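Local coordinates for membrane attack complex assembly inhibitor BGA71 (Borreliella bavariensis, PDB 6FMH), which inhibits assembly of the complement membrane attack complex, as an outer surface protein of a Lyme disease spirochaete that probably helps it evade host serum killing, at residues A[40-45]-A[51-56]; A[63-68]-A[153-158]. All blocks are in the same frame, centred on the assembly; numbering follows the deposited sequence.

Contact 1 (A[40-45]-A[51-56]); sequences NFLATF and DNLSQY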
loop_
_atom_site.group_PDB
_atom_site.type_symbol
_atom_site.label_atom_id
_atom_site.label_comp_id
_atom_site.label_asym_id
_atom_site.label_seq_id
_atom_site.Cartn_x
_atom_site.Cartn_y
_atom_site.Cartn_z
ATOM N N ASN A 40 18.383 -1.845 -16.452
ATOM C CA ASN A 40 16.978 -2.164 -16.744
ATOM C C ASN A 40 16.829 -3.617 -16.387
ATOM O O ASN A 40 16.914 -4.528 -17.228
ATOM C CB ASN A 40 16.516 -1.848 -18.195
ATOM C CG ASN A 40 14.989 -1.572 -18.322
ATOM O OD1 ASN A 40 14.184 -2.075 -17.570
ATOM N ND2 ASN A 40 14.617 -0.749 -19.314
ATOM N N PHE A 41 16.713 -3.849 -15.093
ATOM C CA PHE A 41 16.858 -5.198 -14.534
ATOM C C PHE A 41 15.951 -6.195 -15.220
ATOM O O PHE A 41 16.359 -7.320 -15.512
ATOM C CB PHE A 41 16.635 -5.147 -13.010
ATOM C CG PHE A 41 16.634 -6.491 -12.347
ATOM C CD1 PHE A 41 17.684 -7.408 -12.548
ATOM C CD2 PHE A 41 15.566 -6.867 -11.554
ATOM C CE1 PHE A 41 17.651 -8.665 -11.970
ATOM C CE2 PHE A 41 15.536 -8.130 -10.964
ATOM C CZ PHE A 41 16.572 -9.036 -11.182
ATOM N N LEU A 42 14.730 -5.809 -15.506
ATOM C CA LEU A 42 13.790 -6.744 -16.066
ATOM C C LEU A 42 13.435 -6.398 -17.490
ATOM O O LEU A 42 12.384 -6.808 -17.987
ATOM C CB LEU A 42 12.513 -6.799 -15.203
ATOM C CG LEU A 42 12.698 -7.322 -13.769
ATOM C CD1 LEU A 42 11.471 -7.045 -12.957
ATOM C CD2 LEU A 42 12.979 -8.801 -13.730
ATOM N N ALA A 43 14.303 -5.690 -18.180
ATOM C CA ALA A 43 13.986 -5.263 -19.551
ATOM C C ALA A 43 13.511 -6.403 -20.414
ATOM O O ALA A 43 12.472 -6.318 -21.062
ATOM C CB ALA A 43 15.203 -4.615 -20.202
ATOM N N THR A 44 14.305 -7.466 -20.457
ATOM C CA THR A 44 13.953 -8.688 -21.210
ATOM C C THR A 44 12.544 -9.249 -20.937
ATOM O O THR A 44 11.859 -9.682 -21.873
ATOM C CB THR A 44 15.004 -9.799 -20.940
ATOM O OG1 THR A 44 16.320 -9.325 -21.300
ATOM C CG2 THR A 44 14.699 -11.083 -21.717
ATOM N N PHE A 45 12.097 -9.174 -19.693
ATOM C CA PHE A 45 10.720 -9.593 -19.333
ATOM C C PHE A 45 9.661 -8.579 -19.758
ATOM O O PHE A 45 8.521 -8.946 -20.041
ATOM C CB PHE A 45 10.607 -9.813 -17.833
ATOM C CG PHE A 45 11.513 -10.882 -17.347
ATOM C CD1 PHE A 45 11.124 -12.218 -17.423
ATOM C CD2 PHE A 45 12.822 -10.571 -16.952
ATOM C CE1 PHE A 45 11.986 -13.211 -17.051
ATOM C CE2 PHE A 45 13.695 -11.577 -16.607
ATOM C CZ PHE A 45 13.281 -12.895 -16.650
ATOM N N ASP A 51 3.453 -12.547 -21.666
ATOM C CA ASP A 51 3.011 -12.040 -20.359
ATOM C C ASP A 51 3.315 -10.572 -20.256
ATOM O O ASP A 51 4.285 -10.113 -20.837
ATOM C CB ASP A 51 3.704 -12.792 -19.221
ATOM C CG ASP A 51 2.929 -14.027 -18.755
ATOM O OD1 ASP A 51 1.782 -14.257 -19.182
ATOM O OD2 ASP A 51 3.485 -14.787 -17.939
ATOM N N ASN A 52 2.486 -9.841 -19.514
ATOM C CA ASN A 52 2.688 -8.400 -19.304
ATOM C C ASN A 52 3.085 -8.158 -17.859
ATOM O O ASN A 52 2.294 -8.331 -16.926
ATOM C CB ASN A 52 1.430 -7.633 -19.666
ATOM C CG ASN A 52 1.640 -6.129 -19.928
ATOM O OD1 ASN A 52 1.471 -5.637 -21.072
ATOM N ND2 ASN A 52 1.826 -5.391 -18.883
ATOM N N LEU A 53 4.348 -7.800 -17.697
ATOM C CA LEU A 53 4.851 -7.287 -16.474
ATOM C C LEU A 53 4.400 -5.834 -16.309
ATOM O O LEU A 53 4.985 -4.913 -16.862
ATOM C CB LEU A 53 6.379 -7.329 -16.488
ATOM C CG LEU A 53 7.139 -6.983 -15.226
ATOM C CD1 LEU A 53 6.818 -7.987 -14.142
ATOM C CD2 LEU A 53 8.604 -7.010 -15.554
ATOM N N SER A 54 3.373 -5.627 -15.507
ATOM C CA SER A 54 3.012 -4.298 -15.109
ATOM C C SER A 54 4.100 -3.663 -14.259
ATOM O O SER A 54 4.928 -4.340 -13.641
ATOM C CB SER A 54 1.719 -4.336 -14.296
ATOM O OG SER A 54 1.906 -4.937 -13.042
ATOM N N GLN A 55 4.018 -2.348 -14.162
ATOM C CA GLN A 55 4.941 -1.588 -13.351
ATOM C C GLN A 55 4.837 -1.915 -11.803
ATOM O O GLN A 55 5.816 -1.781 -11.060
ATOM C CB GLN A 55 4.853 -0.115 -13.737
ATOM C CG GLN A 55 3.414 0.430 -13.724
ATOM C CD GLN A 55 2.771 0.367 -15.122
ATOM O OE1 GLN A 55 3.140 1.188 -15.942
ATOM N NE2 GLN A 55 1.813 -0.565 -15.405
ATOM N N TYR A 56 3.696 -2.425 -11.364
ATOM C CA TYR A 56 3.497 -2.879 -9.968
ATOM C C TYR A 56 4.182 -4.219 -9.724
ATOM O O TYR A 56 4.939 -4.379 -8.752
ATOM C CB TYR A 56 1.987 -3.025 -9.609
ATOM C CG TYR A 56 1.773 -3.829 -8.336
ATOM C CD1 TYR A 56 2.067 -3.273 -7.094
ATOM C CD2 TYR A 56 1.379 -5.161 -8.367
ATOM C CE1 TYR A 56 1.932 -4.008 -5.935
ATOM C CE2 TYR A 56 1.233 -5.920 -7.198
ATOM C CZ TYR A 56 1.506 -5.335 -5.987
ATOM O OH TYR A 56 1.383 -6.028 -4.803
#
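Leu-53 reaches across to Leu-42 with one methyl, and that methyl makes all the apolar contact between 40-45 and 51-56. The CG of Leu-53 stands anti to the backbone N (chi1 -173°), which sends CD2 out to the opposing segment. There CD2 lies 3.9 Å from Leu-42 CD1 and 3.9 Å from Leu-42 CB, the two leucine side chains crossing at about a right angle. The same methyl sits 4.1 Å from Phe-45 CB, resting against both Leu-42 and Phe-45, which face it from the same side. The ring of Phe-45 leads away from Leu-53; it packs edge-to-face on Tyr-87 and touches Leu-83 of helix 73-88. Ile-61 of helix 55-68 touches both leucines and adds to this buried patch.

Toward Asp-51 the pairing slackens: the carbonyls Phe-45 O and Asp-51 O come no closer than 4.5 Å, and the aspartate is poorly ordered. Asn-52 points away from 40-45 and packs on Glu-14 of the second subunit. Leu-42 occupies the N-cap position of helix 43-46, whereas Ser-54 caps helix 55-68 with its side chain, OG taking the backbone N-H of Glu-57. This is a helix-loop-helix connection, closed by leucine packing within an all-helical fold.

Contact 2 (A[63-68]-A[153-158]); sequences RTIYSS and KKLNET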
loop_
_atom_site.group_PDB
_atom_site.type_symbol
_atom_site.label_atom_id
_atom_site.label_comp_id
_atom_site.label_asym_id
_atom_site.label_seq_id
_atom_site.Cartn_x
_atom_site.Cartn_y
_atom_site.Cartn_z
ATOM N N ARG A 63 11.558 -5.230 -4.998
ATOM C CA ARG A 63 11.596 -5.091 -3.540
ATOM C C ARG A 63 12.287 -6.295 -2.924
ATOM O O ARG A 63 13.191 -6.166 -2.101
ATOM C CB ARG A 63 10.192 -4.929 -2.959
ATOM C CG ARG A 63 9.499 -3.619 -3.313
ATOM C CD ARG A 63 7.933 -3.567 -3.190
ATOM N NE ARG A 63 7.620 -3.468 -1.776
ATOM C CZ ARG A 63 6.408 -3.619 -1.206
ATOM N NH1 ARG A 63 5.329 -3.774 -1.917
ATOM N NH2 ARG A 63 6.301 -3.530 0.109
ATOM N N THR A 64 11.883 -7.488 -3.350
ATOM C CA THR A 64 12.478 -8.724 -2.778
ATOM C C THR A 64 13.894 -8.951 -3.221
ATOM O O THR A 64 14.774 -9.125 -2.436
ATOM C CB THR A 64 11.629 -9.989 -3.077
ATOM O OG1 THR A 64 10.490 -10.026 -2.196
ATOM C CG2 THR A 64 12.423 -11.232 -2.785
ATOM N N ILE A 65 14.114 -8.796 -4.511
ATOM C CA ILE A 65 15.439 -9.063 -5.103
ATOM C C ILE A 65 16.481 -8.101 -4.603
ATOM O O ILE A 65 17.493 -8.509 -4.068
ATOM C CB ILE A 65 15.401 -8.963 -6.656
ATOM C CG1 ILE A 65 14.414 -9.957 -7.263
ATOM C CG2 ILE A 65 16.794 -9.161 -7.255
ATOM C CD1 ILE A 65 14.995 -11.281 -7.598
ATOM N N TYR A 66 16.208 -6.809 -4.763
ATOM C CA TYR A 66 17.178 -5.752 -4.469
ATOM C C TYR A 66 17.499 -5.732 -3.013
ATOM O O TYR A 66 18.649 -5.500 -2.621
ATOM C CB TYR A 66 16.622 -4.404 -4.882
ATOM C CG TYR A 66 16.620 -4.094 -6.385
ATOM C CD1 TYR A 66 16.584 -5.080 -7.337
ATOM C CD2 TYR A 66 16.658 -2.779 -6.816
ATOM C CE1 TYR A 66 16.558 -4.782 -8.669
ATOM C CE2 TYR A 66 16.655 -2.459 -8.146
ATOM C CZ TYR A 66 16.617 -3.478 -9.076
ATOM O OH TYR A 66 16.564 -3.162 -10.412
ATOM N N SER A 67 16.481 -5.920 -2.191
ATOM C CA SER A 67 16.697 -5.917 -0.733
ATOM C C SER A 67 17.514 -7.137 -0.435
ATOM O O SER A 67 18.323 -7.105 0.481
ATOM C CB SER A 67 15.375 -5.901 0.091
ATOM O OG SER A 67 14.733 -7.163 0.042
ATOM N N SER A 68 17.261 -8.214 -1.167
ATOM C CA SER A 68 17.969 -9.463 -0.936
ATOM C C SER A 68 19.444 -9.382 -1.295
ATOM O O SER A 68 20.305 -9.930 -0.607
ATOM C CB SER A 68 17.330 -10.615 -1.718
ATOM O OG SER A 68 16.046 -10.990 -1.185
ATOM N N LYS A 153 19.249 -15.212 1.651
ATOM C CA LYS A 153 20.443 -15.966 1.996
ATOM C C LYS A 153 20.765 -16.878 0.792
ATOM O O LYS A 153 21.829 -16.761 0.195
ATOM C CB LYS A 153 20.217 -16.751 3.265
ATOM C CG LYS A 153 21.472 -17.054 4.067
ATOM C CD LYS A 153 21.891 -15.854 4.935
ATOM C CE LYS A 153 23.177 -16.177 5.741
ATOM N NZ LYS A 153 23.745 -14.983 6.442
ATOM N N LYS A 154 19.766 -17.641 0.360
ATOM C CA LYS A 154 19.905 -18.486 -0.784
ATOM C C LYS A 154 20.326 -17.755 -2.023
ATOM O O LYS A 154 21.169 -18.243 -2.764
ATOM C CB LYS A 154 18.605 -19.202 -1.091
ATOM C CG LYS A 154 18.814 -20.486 -1.886
ATOM C CD LYS A 154 19.095 -21.653 -0.965
ATOM C CE LYS A 154 19.603 -22.872 -1.704
ATOM N NZ LYS A 154 21.015 -23.245 -1.387
ATOM N N LEU A 155 19.752 -16.575 -2.265
ATOM C CA LEU A 155 20.079 -15.787 -3.466
ATOM C C LEU A 155 21.545 -15.286 -3.500
ATOM O O LEU A 155 22.171 -15.222 -4.569
ATOM C CB LEU A 155 19.118 -14.638 -3.611
ATOM C CG LEU A 155 19.223 -13.753 -4.877
ATOM C CD1 LEU A 155 19.206 -14.563 -6.159
ATOM C CD2 LEU A 155 18.117 -12.736 -4.897
ATOM N N ASN A 156 22.123 -15.021 -2.337
ATOM C CA ASN A 156 23.533 -14.607 -2.297
ATOM C C ASN A 156 24.481 -15.759 -2.566
ATOM O O ASN A 156 25.514 -15.601 -3.253
ATOM C CB ASN A 156 23.825 -13.895 -1.016
ATOM C CG ASN A 156 23.330 -12.495 -1.075
ATOM O OD1 ASN A 156 23.914 -11.665 -1.744
ATOM N ND2 ASN A 156 22.194 -12.214 -0.401
ATOM N N GLU A 157 24.077 -16.925 -2.052
ATOM C CA GLU A 157 24.795 -18.159 -2.291
ATOM C C GLU A 157 24.783 -18.520 -3.798
ATOM O O GLU A 157 25.760 -19.013 -4.353
ATOM C CB GLU A 157 24.246 -19.329 -1.463
ATOM C CG GLU A 157 24.725 -20.579 -2.135
ATOM C CD GLU A 157 24.076 -21.816 -1.689
ATOM O OE1 GLU A 157 22.929 -21.772 -1.277
ATOM O OE2 GLU A 157 24.704 -22.856 -1.772
ATOM N N THR A 158 23.690 -18.213 -4.457
ATOM C CA THR A 158 23.578 -18.435 -5.865
ATOM C C THR A 158 24.449 -17.480 -6.714
ATOM O O THR A 158 25.158 -17.934 -7.619
ATOM C CB THR A 158 22.122 -18.327 -6.236
ATOM O OG1 THR A 158 21.444 -19.465 -5.734
ATOM C CG2 THR A 158 21.907 -18.252 -7.755
#
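Leu-155 carries its CG anti to the backbone N (chi1 -175°), which extends the side chain from helix 127-163 toward helix 55-68, while Asn-156 swings its CG beside its own backbone N, which turns the amide toward the C-terminal end of helix 55-68. The two neighbours thus deliver an apolar and a polar group to the same residue, Ser-68.

The apolar half is the methyl Leu-155 CD2. It meets Ser-68 CB at 3.9 Å and lies more loosely, 4.4 Å, from Ile-65 CD1, one turn back. Leu-79 of helix 73-88 touches both Ile-65 and Leu-155, filling in beside them.

In the polar half, Asn-156 ND2 donates to Ser-68 O over 3.0 Å with an N-H...O angle of 155°. The acceptor lies nearly in the amide plane, while the donor is tilted from the carbonyl plane. ND2 also gives a bond to Ala-152 O on its own helix, and OD1 accepts from Lys-75 NZ, so partners on both ends of the amide fix its rotation.

The hydroxyl of Ser-68 turns back along its helix, OG donating to Thr-64 O at 2.6 Å from above the carbonyl plane. Ser-68 N reaches that oxygen from the opposite face, so Thr-64 O is gripped by two donors from one residue.

The short helical segments cross at -65° with their axes 10.0 Å apart, consistent with a contact of only a few residues. Here an asparagine from a long helix binds a carbonyl in the last turn of another, beside leucine packing, in a largely buried part of the all-helical fold of the Borrelia BbCRASP-1 family.

Both contacts are buried and both draw on helix 55-68, contact 1 through the residues leading into it and contact 2 through its C-terminal turn. Contact 1 lies farther out, about 14 Å from the centre of the chain against about 8 Å for contact 2, and some of its residues lie within reach of the second subunit, whereas no other chain touches the segments of contact 2. Contact 1 is local and purely apolar across its segments; contact 2 joins segments 85 residues apart at their nearest ends and adds a hydrogen bond. Although their centres are 18 Å apart they meet directly: Phe-41 CZ packs 3.9 Å from Ile-65 CG2.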